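PDB 3TVA: xylose isomerase domain protein TIM barrel from Planctomyces limnophilus, which binds a magnesium ion in a TIM barrel of the xylose isomerase-like family and is probably an isomerase. Local coordinates for residues V69-E77 with R100-S108; Y134-L145 with E169-L179. All coordinates share one frame; numbering follows the deposited sequence.

Interaction 1 of 2, residues V69-E77 with R100-S108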
loop_
_atom_site.group_PDB
_atom_site.type_symbol
_atom_site.label_atom_id
_atom_site.label_comp_id
_atom_site.label_asym_id
_atom_site.label_seq_id
_atom_site.Cartn_x
_atom_site.Cartn_y
_atom_site.Cartn_z
ATOM N N VAL A 69 7.876 -4.703 0.167
ATOM C CA VAL A 69 7.700 -3.262 0.291
ATOM C C VAL A 69 7.682 -2.899 1.775
ATOM O O VAL A 69 7.128 -3.635 2.597
ATOM C CB VAL A 69 6.349 -2.754 -0.330
ATOM C CG1 VAL A 69 6.275 -1.235 -0.264
ATOM C CG2 VAL A 69 6.133 -3.228 -1.789
ATOM N N ILE A 70 8.293 -1.770 2.124
ATOM C CA ILE A 70 8.154 -1.234 3.473
ATOM C C ILE A 70 7.347 0.069 3.442
ATOM O O ILE A 70 7.707 1.010 2.746
ATOM C CB ILE A 70 9.536 -1.040 4.156
ATOM C CG1 ILE A 70 10.164 -2.426 4.398
ATOM C CG2 ILE A 70 9.363 -0.252 5.458
ATOM C CD1 ILE A 70 11.603 -2.418 4.863
ATOM N N PHE A 71 6.249 0.114 4.188
ATOM C CA PHE A 71 5.301 1.223 4.091
ATOM C C PHE A 71 5.534 2.291 5.145
ATOM O O PHE A 71 5.767 1.981 6.307
ATOM C CB PHE A 71 3.852 0.696 4.198
ATOM C CG PHE A 71 3.111 0.705 2.889
ATOM C CD1 PHE A 71 3.225 -0.350 2.004
ATOM C CD2 PHE A 71 2.320 1.789 2.534
ATOM C CE1 PHE A 71 2.553 -0.335 0.789
ATOM C CE2 PHE A 71 1.651 1.812 1.326
ATOM C CZ PHE A 71 1.768 0.746 0.452
ATOM N N GLY A 72 5.475 3.552 4.740
ATOM C CA GLY A 72 5.498 4.638 5.700
ATOM C C GLY A 72 4.155 4.845 6.381
ATOM O O GLY A 72 3.105 4.522 5.837
ATOM N N GLY A 73 4.204 5.382 7.588
ATOM C CA GLY A 73 3.027 5.808 8.326
ATOM C C GLY A 73 3.594 6.722 9.393
ATOM O O GLY A 73 4.759 6.570 9.771
ATOM N N PHE A 74 2.797 7.662 9.891
ATOM C CA PHE A 74 3.363 8.742 10.687
ATOM C C PHE A 74 2.459 9.107 11.837
ATOM O O PHE A 74 1.250 8.871 11.784
ATOM C CB PHE A 74 3.568 9.992 9.820
ATOM C CG PHE A 74 4.190 9.712 8.482
ATOM C CD1 PHE A 74 5.555 9.516 8.367
ATOM C CD2 PHE A 74 3.410 9.643 7.340
ATOM C CE1 PHE A 74 6.136 9.261 7.120
ATOM C CE2 PHE A 74 3.980 9.386 6.099
ATOM C CZ PHE A 74 5.345 9.195 5.992
ATOM N N ASP A 75 3.046 9.678 12.881
ATOM C CA ASP A 75 2.276 10.174 14.013
ATOM C C ASP A 75 1.393 11.334 13.562
ATOM O O ASP A 75 1.781 12.131 12.695
ATOM C CB ASP A 75 3.215 10.619 15.139
ATOM C CG ASP A 75 3.940 9.451 15.789
ATOM O OD1 ASP A 75 5.180 9.527 15.947
ATOM O OD2 ASP A 75 3.269 8.455 16.141
ATOM N N GLY A 76 0.196 11.403 14.132
ATOM C CA GLY A 76 -0.750 12.461 13.830
ATOM C C GLY A 76 -1.626 12.183 12.619
ATOM O O GLY A 76 -2.427 13.025 12.231
ATOM N N GLU A 77 -1.473 11.013 12.010
ATOM C CA GLU A 77 -2.336 10.653 10.884
ATOM C C GLU A 77 -3.653 10.082 11.401
ATOM O O GLU A 77 -3.661 9.164 12.222
ATOM C CB GLU A 77 -1.648 9.651 9.970
ATOM C CG GLU A 77 -0.544 10.259 9.117
ATOM C CD GLU A 77 -0.034 9.293 8.062
ATOM O OE1 GLU A 77 0.164 8.103 8.399
ATOM O OE2 GLU A 77 0.163 9.722 6.895
ATOM N N ARG A 100 7.560 14.498 7.989
ATOM C CA ARG A 100 7.204 13.245 7.337
ATOM C C ARG A 100 8.103 12.938 6.151
ATOM O O ARG A 100 8.402 11.776 5.873
ATOM C CB ARG A 100 5.718 13.240 6.971
ATOM C CG ARG A 100 4.847 13.256 8.229
ATOM C CD ARG A 100 3.359 13.256 7.910
ATOM N NE ARG A 100 2.556 13.317 9.129
ATOM C CZ ARG A 100 1.235 13.473 9.138
ATOM N NH1 ARG A 100 0.575 13.594 7.984
ATOM N NH2 ARG A 100 0.576 13.517 10.289
ATOM N N VAL A 101 8.545 13.979 5.456
ATOM C CA VAL A 101 9.542 13.805 4.410
ATOM C C VAL A 101 10.827 13.202 4.998
ATOM O O VAL A 101 11.373 12.233 4.451
ATOM C CB VAL A 101 9.839 15.145 3.702
ATOM C CG1 VAL A 101 11.067 15.038 2.771
ATOM C CG2 VAL A 101 8.617 15.588 2.929
ATOM N N ALA A 102 11.307 13.774 6.107
ATOM C CA ALA A 102 12.501 13.262 6.786
ATOM C C ALA A 102 12.291 11.826 7.301
ATOM O O ALA A 102 13.188 10.983 7.221
ATOM C CB ALA A 102 12.935 14.204 7.954
ATOM N N GLU A 103 11.101 11.546 7.813
ATOM C CA GLU A 103 10.769 10.186 8.220
ATOM C C GLU A 103 10.782 9.204 7.049
ATOM O O GLU A 103 11.260 8.081 7.206
ATOM C CB GLU A 103 9.411 10.120 8.911
ATOM C CG GLU A 103 9.444 10.466 10.366
ATOM C CD GLU A 103 8.291 9.824 11.115
ATOM O OE1 GLU A 103 7.370 10.564 11.522
ATOM O OE2 GLU A 103 8.299 8.581 11.287
HETATM N N MSE A 104 10.258 9.606 5.890
HETATM C CA MSE A 104 10.244 8.705 4.719
HETATM C C MSE A 104 11.677 8.406 4.279
HETATM O O MSE A 104 11.989 7.302 3.816
HETATM C CB MSE A 104 9.470 9.307 3.529
HETATM C CG MSE A 104 7.974 9.057 3.527
HETATM SE SE MSE A 104 7.471 7.168 3.666
HETATM C CE MSE A 104 8.307 6.483 2.097
ATOM N N LYS A 105 12.548 9.398 4.404
ATOM C CA LYS A 105 13.962 9.157 4.107
ATOM C C LYS A 105 14.633 8.193 5.094
ATOM O O LYS A 105 15.436 7.371 4.681
ATOM C CB LYS A 105 14.744 10.458 3.983
ATOM C CG LYS A 105 14.306 11.300 2.775
ATOM C CD LYS A 105 15.099 12.601 2.707
ATOM C CE LYS A 105 14.512 13.531 1.656
ATOM N NZ LYS A 105 15.234 14.818 1.627
ATOM N N GLU A 106 14.306 8.278 6.381
ATOM C CA GLU A 106 14.795 7.282 7.346
ATOM C C GLU A 106 14.223 5.900 7.050
ATOM O O GLU A 106 14.887 4.894 7.246
ATOM C CB GLU A 106 14.386 7.637 8.770
ATOM C CG GLU A 106 15.002 8.872 9.346
ATOM C CD GLU A 106 14.319 9.246 10.657
ATOM O OE1 GLU A 106 14.142 10.465 10.908
ATOM O OE2 GLU A 106 13.938 8.307 11.414
ATOM N N ILE A 107 12.970 5.854 6.607
ATOM C CA ILE A 107 12.353 4.582 6.261
ATOM C C ILE A 107 13.040 3.990 5.025
ATOM O O ILE A 107 13.285 2.783 4.958
ATOM C CB ILE A 107 10.821 4.729 6.104
ATOM C CG1 ILE A 107 10.184 4.885 7.497
ATOM C CG2 ILE A 107 10.216 3.525 5.380
ATOM C CD1 ILE A 107 8.797 5.530 7.464
ATOM N N SER A 108 13.389 4.853 4.073
ATOM C CA SER A 108 14.213 4.446 2.927
ATOM C C SER A 108 15.573 3.886 3.363
ATOM O O SER A 108 16.001 2.845 2.863
ATOM C CB SER A 108 14.396 5.624 1.958
ATOM O OG SER A 108 15.275 5.287 0.892
HETATM O O HOH W 1 4.157 13.296 11.665
HETATM O O HOH W 2 5.860 9.453 13.157
#
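The carbonyl oxygen of Asp75 takes two hydrogen bonds, one from Arg100 NH2 at 3.0 Å and one from water 1, which in turn accepts from Arg100 NE. The direct bond is bent, 147° at the hydrogen. This contact belongs to a beta-alpha unit of the TIM barrel, in which the loop leaving the C-terminal end of strand 66-71 folds over helix 97-114. Arg100 NH1 donates to the carbonyl oxygens of Thr88 and Gly90, and Glu77 CG lies over one face of the guanidinium. Arg100 is stretched from CG to NE (chi2 180°, chi3 -178°), which carries its aliphatic part across the Phe74 ring before the charged end reaches the turn. Arg100 CB stands 3.9 Å from the centroid of the Phe74 ring, almost on the normal, a CH-pi contact. At the rim of that ring, Phe74 CZ meets Met104 CG at 3.6 Å, and the selenium of this selenomethionine makes an edge-on Met-aromatic contact. Glu103 also borders the ring edge, its carboxylate nearly perpendicular to the ring plane; Arg48 forms a salt bridge with its OE2, and water 2 links OE1 to Asp75 N. The type II turn from Phe74 to Glu77 is braced by Phe74 N donating to Glu77 OE1, while Glu77 OE2 accepts from Gly90 N. Nearer the strand, Gly72 permits close approach of the helix, since a side chain there would run into the selenium. Ile107 CD1 touches Gly72 CA at 3.8 Å, while Ile107 CG2 meets Ile70 CG2 at 3.9 Å.

Interaction 2 of 2, residues Y134-L145 with E169-L179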
loop_
_atom_site.group_PDB
_atom_site.type_symbol
_atom_site.label_atom_id
_atom_site.label_comp_id
_atom_site.label_asym_id
_atom_site.label_seq_id
_atom_site.Cartn_x
_atom_site.Cartn_y
_atom_site.Cartn_z
ATOM N N TYR A 134 0.504 22.465 -5.249
ATOM C CA TYR A 134 0.778 21.298 -6.112
ATOM C C TYR A 134 2.204 21.157 -6.509
ATOM O O TYR A 134 2.795 20.115 -6.286
ATOM C CB TYR A 134 -0.023 21.370 -7.391
ATOM C CG TYR A 134 0.049 20.176 -8.301
ATOM C CD1 TYR A 134 0.906 20.148 -9.367
ATOM C CD2 TYR A 134 -0.758 19.102 -8.108
ATOM C CE1 TYR A 134 0.951 19.094 -10.193
ATOM C CE2 TYR A 134 -0.723 18.064 -8.912
ATOM C CZ TYR A 134 0.135 18.057 -9.962
ATOM O OH TYR A 134 0.140 17.005 -10.764
ATOM N N SER A 135 2.729 22.309 -6.889
ATOM C CA SER A 135 4.089 22.317 -7.299
ATOM C C SER A 135 5.084 22.001 -6.211
ATOM O O SER A 135 5.978 21.268 -6.409
ATOM C CB SER A 135 4.392 23.569 -8.105
ATOM O OG SER A 135 3.431 23.707 -9.158
ATOM N N GLU A 136 4.835 22.480 -5.015
ATOM C CA GLU A 136 5.640 22.183 -3.839
ATOM C C GLU A 136 5.591 20.677 -3.508
ATOM O O GLU A 136 6.589 20.080 -3.105
ATOM C CB GLU A 136 5.148 23.027 -2.652
ATOM C CG GLU A 136 6.167 23.241 -1.552
ATOM C CD GLU A 136 6.996 24.519 -1.709
ATOM O OE1 GLU A 136 6.784 25.274 -2.687
ATOM O OE2 GLU A 136 7.878 24.765 -0.850
ATOM N N LEU A 137 4.427 20.066 -3.685
ATOM C CA LEU A 137 4.275 18.631 -3.441
ATOM C C LEU A 137 5.071 17.806 -4.473
ATOM O O LEU A 137 5.734 16.823 -4.125
ATOM C CB LEU A 137 2.799 18.222 -3.470
ATOM C CG LEU A 137 2.585 16.712 -3.280
ATOM C CD1 LEU A 137 3.024 16.290 -1.867
ATOM C CD2 LEU A 137 1.137 16.275 -3.536
ATOM N N VAL A 138 4.995 18.204 -5.740
ATOM C CA VAL A 138 5.867 17.624 -6.770
ATOM C C VAL A 138 7.353 17.693 -6.370
ATOM O O VAL A 138 8.082 16.708 -6.506
ATOM C CB VAL A 138 5.638 18.282 -8.169
ATOM C CG1 VAL A 138 6.673 17.790 -9.207
ATOM C CG2 VAL A 138 4.234 18.001 -8.661
ATOM N N ARG A 139 7.770 18.826 -5.834
ATOM C CA ARG A 139 9.167 19.025 -5.502
ATOM C C ARG A 139 9.676 18.157 -4.337
ATOM O O ARG A 139 10.816 17.687 -4.372
ATOM C CB ARG A 139 9.422 20.521 -5.317
ATOM C CG ARG A 139 8.908 21.323 -6.539
ATOM C CD ARG A 139 9.456 22.738 -6.613
ATOM N NE ARG A 139 8.399 23.743 -6.531
ATOM C CZ ARG A 139 8.040 24.332 -5.406
ATOM N NH1 ARG A 139 7.078 25.234 -5.396
ATOM N NH2 ARG A 139 8.658 24.012 -4.287
ATOM N N VAL A 140 8.839 17.912 -3.328
ATOM C CA VAL A 140 9.226 17.032 -2.230
ATOM C C VAL A 140 9.180 15.579 -2.661
ATOM O O VAL A 140 9.971 14.777 -2.178
ATOM C CB VAL A 140 8.428 17.224 -0.883
ATOM C CG1 VAL A 140 8.693 18.590 -0.302
ATOM C CG2 VAL A 140 6.952 16.977 -1.057
ATOM N N THR A 141 8.263 15.252 -3.572
ATOM C CA THR A 141 8.164 13.885 -4.088
ATOM C C THR A 141 9.422 13.533 -4.882
ATOM O O THR A 141 10.011 12.468 -4.681
ATOM C CB THR A 141 6.860 13.662 -4.920
ATOM O OG1 THR A 141 5.731 14.014 -4.114
ATOM C CG2 THR A 141 6.697 12.193 -5.340
ATOM N N GLN A 142 9.840 14.442 -5.763
ATOM C CA GLN A 142 11.083 14.293 -6.527
ATOM C C GLN A 142 12.286 14.142 -5.603
ATOM O O GLN A 142 13.176 13.305 -5.821
ATOM C CB GLN A 142 11.264 15.483 -7.495
ATOM C CG GLN A 142 10.237 15.448 -8.626
ATOM C CD GLN A 142 10.265 16.667 -9.533
ATOM O OE1 GLN A 142 10.539 17.783 -9.089
ATOM N NE2 GLN A 142 9.944 16.460 -10.813
ATOM N N ASP A 143 12.294 14.943 -4.548
ATOM C CA ASP A 143 13.354 14.889 -3.556
ATOM C C ASP A 143 13.418 13.521 -2.864
ATOM O O ASP A 143 14.495 12.943 -2.700
ATOM C CB ASP A 143 13.130 16.008 -2.533
ATOM C CG ASP A 143 14.195 16.048 -1.463
ATOM O OD1 ASP A 143 15.396 15.985 -1.805
ATOM O OD2 ASP A 143 13.828 16.149 -0.273
ATOM N N LEU A 144 12.265 13.001 -2.449
ATOM C CA LEU A 144 12.224 11.663 -1.868
ATOM C C LEU A 144 12.652 10.593 -2.885
ATOM O O LEU A 144 13.335 9.623 -2.534
ATOM C CB LEU A 144 10.822 11.366 -1.339
ATOM C CG LEU A 144 10.552 9.963 -0.788
ATOM C CD1 LEU A 144 11.502 9.595 0.380
ATOM C CD2 LEU A 144 9.082 9.867 -0.357
ATOM N N LEU A 145 12.250 10.768 -4.144
ATOM C CA LEU A 145 12.603 9.806 -5.191
ATOM C C LEU A 145 14.107 9.751 -5.447
ATOM O O LEU A 145 14.666 8.682 -5.707
ATOM C CB LEU A 145 11.843 10.119 -6.483
ATOM C CG LEU A 145 10.387 9.658 -6.349
ATOM C CD1 LEU A 145 9.515 10.448 -7.293
ATOM C CD2 LEU A 145 10.274 8.151 -6.619
ATOM N N GLU A 169 -1.871 12.279 -13.877
ATOM C CA GLU A 169 -1.357 13.616 -14.074
ATOM C C GLU A 169 -0.197 13.901 -13.092
ATOM O O GLU A 169 0.834 14.459 -13.478
ATOM C CB GLU A 169 -2.486 14.632 -13.879
ATOM C CG GLU A 169 -2.097 16.045 -14.267
ATOM C CD GLU A 169 -3.129 17.094 -13.862
ATOM O OE1 GLU A 169 -4.025 16.791 -13.039
ATOM O OE2 GLU A 169 -3.037 18.229 -14.374
ATOM N N PHE A 170 -0.365 13.493 -11.835
ATOM C CA PHE A 170 0.650 13.736 -10.803
ATOM C C PHE A 170 1.899 12.949 -11.126
ATOM O O PHE A 170 3.016 13.476 -11.071
ATOM C CB PHE A 170 0.124 13.339 -9.411
ATOM C CG PHE A 170 1.127 13.515 -8.303
ATOM C CD1 PHE A 170 1.549 14.784 -7.926
ATOM C CD2 PHE A 170 1.628 12.409 -7.618
ATOM C CE1 PHE A 170 2.470 14.964 -6.890
ATOM C CE2 PHE A 170 2.544 12.569 -6.583
ATOM C CZ PHE A 170 2.971 13.850 -6.217
ATOM N N ILE A 171 1.709 11.676 -11.457
ATOM C CA ILE A 171 2.834 10.807 -11.782
ATOM C C ILE A 171 3.595 11.337 -12.989
ATOM O O ILE A 171 4.826 11.312 -13.027
ATOM C CB ILE A 171 2.353 9.365 -12.035
ATOM C CG1 ILE A 171 1.946 8.711 -10.702
ATOM C CG2 ILE A 171 3.412 8.547 -12.769
ATOM C CD1 ILE A 171 1.300 7.343 -10.867
ATOM N N GLU A 172 2.850 11.840 -13.963
ATOM C CA GLU A 172 3.441 12.375 -15.183
ATOM C C GLU A 172 4.203 13.680 -14.915
ATOM O O GLU A 172 5.218 13.962 -15.553
ATOM C CB GLU A 172 2.350 12.600 -16.228
ATOM C CG GLU A 172 2.509 11.741 -17.451
ATOM C CD GLU A 172 1.368 10.765 -17.685
ATOM O OE1 GLU A 172 0.552 11.020 -18.600
ATOM O OE2 GLU A 172 1.308 9.733 -16.981
ATOM N N ASP A 173 3.695 14.477 -13.981
ATOM C CA ASP A 173 4.359 15.713 -13.577
ATOM C C ASP A 173 5.645 15.448 -12.778
ATOM O O ASP A 173 6.633 16.147 -12.948
ATOM C CB ASP A 173 3.406 16.601 -12.765
ATOM C CG ASP A 173 2.383 17.307 -13.642
ATOM O OD1 ASP A 173 2.641 17.424 -14.859
ATOM O OD2 ASP A 173 1.325 17.735 -13.123
ATOM N N VAL A 174 5.621 14.455 -11.895
ATOM C CA VAL A 174 6.823 14.095 -11.146
ATOM C C VAL A 174 7.881 13.553 -12.114
ATOM O O VAL A 174 9.057 13.935 -12.059
ATOM C CB VAL A 174 6.508 13.058 -10.050
ATOM C CG1 VAL A 174 7.794 12.498 -9.459
ATOM C CG2 VAL A 174 5.628 13.685 -8.959
ATOM N N ASN A 175 7.448 12.660 -13.004
ATOM C CA ASN A 175 8.275 12.161 -14.106
ATOM C C ASN A 175 9.627 11.567 -13.682
ATOM O O ASN A 175 10.660 12.034 -14.136
ATOM C CB ASN A 175 8.492 13.261 -15.180
ATOM C CG ASN A 175 8.996 12.689 -16.515
ATOM O OD1 ASN A 175 8.898 11.486 -16.755
ATOM N ND2 ASN A 175 9.521 13.549 -17.390
ATOM N N ARG A 176 9.597 10.517 -12.853
ATOM C CA ARG A 176 10.803 9.826 -12.385
ATOM C C ARG A 176 10.618 8.328 -12.617
ATOM O O ARG A 176 9.520 7.803 -12.412
ATOM C CB ARG A 176 11.035 10.082 -10.872
ATOM C CG ARG A 176 11.409 11.541 -10.508
ATOM C CD ARG A 176 12.775 11.925 -11.102
ATOM N NE ARG A 176 13.240 13.253 -10.674
ATOM C CZ ARG A 176 13.859 13.504 -9.522
ATOM N NH1 ARG A 176 14.098 12.527 -8.641
ATOM N NH2 ARG A 176 14.236 14.751 -9.253
ATOM N N PRO A 177 11.686 7.633 -13.035
ATOM C CA PRO A 177 11.580 6.205 -13.390
ATOM C C PRO A 177 11.339 5.269 -12.211
ATOM O O PRO A 177 10.886 4.151 -12.420
ATOM C CB PRO A 177 12.944 5.892 -14.034
ATOM C CG PRO A 177 13.888 6.889 -13.380
ATOM C CD PRO A 177 13.049 8.156 -13.259
ATOM N N ASN A 178 11.687 5.695 -11.004
ATOM C CA ASN A 178 11.486 4.873 -9.813
ATOM C C ASN A 178 10.171 5.151 -9.074
ATOM O O ASN A 178 10.023 4.782 -7.913
ATOM C CB ASN A 178 12.703 4.865 -8.881
ATOM C CG ASN A 178 12.990 6.219 -8.310
ATOM O OD1 ASN A 178 12.778 7.235 -8.979
ATOM N ND2 ASN A 178 13.452 6.256 -7.061
ATOM N N LEU A 179 9.283 5.935 -9.684
ATOM C CA LEU A 179 7.961 6.147 -9.097
ATOM C C LEU A 179 6.906 5.215 -9.675
ATOM O O LEU A 179 6.752 5.124 -10.891
ATOM C CB LEU A 179 7.504 7.603 -9.272
ATOM C CG LEU A 179 6.114 7.955 -8.718
ATOM C CD1 LEU A 179 6.071 7.776 -7.191
ATOM C CD2 LEU A 179 5.741 9.405 -9.088
HETATM O O HOH W 3 15.526 15.700 -6.770
#
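Tyr134 OH donates a 2.7 Å hydrogen bond to Asp173 OD2, meeting the carboxylate on its anti side, with ring and carboxylate planes almost perpendicular. Phe170 lies beside this pair as a knob among Tyr134, Leu137, Val138 and Thr141. Its CE1 meets Leu137 CD2 at 3.8 Å, and its edge takes Tyr134 OH near CD1 and Thr141 OG1 near CZ. Replacing Tyr134 with phenylalanine would remove the hydroxyl and probably leave Asp173 OD2 without this donor at the end of the ring. Val174 is the second knob, set among Val138, Thr141, Gln142 and Leu145; its CG1 packs tightly against Leu145 CD1 at 3.4 Å. Beside it, Gln142 NE2 donates to Val174 O at 3.0 Å, a nearly straight bond (167°) with the acceptor in the amide plane, satisfying a carbonyl in the last turn of the helix. The chain then turns away at Asn175, where phi is positive. Asn178 ND2 donates to Leu145 O at 3.0 Å and also to Gln153 O, tying the turn to the end of helix 132-149. Asn178 CG sits between the backbone N and the carbonyl carbon (chi1 64°), which brings its amide back to that helix. Among the residues that position this shell, Thr141 OG1 is fixed by its own bond to Leu137 O, and Leu157 of strand 154-158 backs Phe170 and Leu179. The segments 134-145 and 169-174 cross at -62°, their axes approaching to 10.1 Å, as neighbouring outer helices of a TIM barrel.

From the N terminus, the chain passes along strand 66-71, and interaction 1 closes the loop through helix 82-88 to helix 97-114. Strand 118-121 follows, parallel to strand 66-71, before helix 132-149 opens interaction 2. That contact closes a second loop, spanning strand 154-158, on helix 164-174 and the turn into strand 179-183. The two loops follow one another in series, without nesting or crossing. The centres of the two interactions lie about 17 Å apart, yet Lys105 NZ forms a 2.7 Å salt bridge with Asp143 OD2, and Met104 CB packs on Leu144 CD1. Together they join three successive outer helices to the barrel strands, 66-71 through interaction 1 and the start of 179-183 through interaction 2.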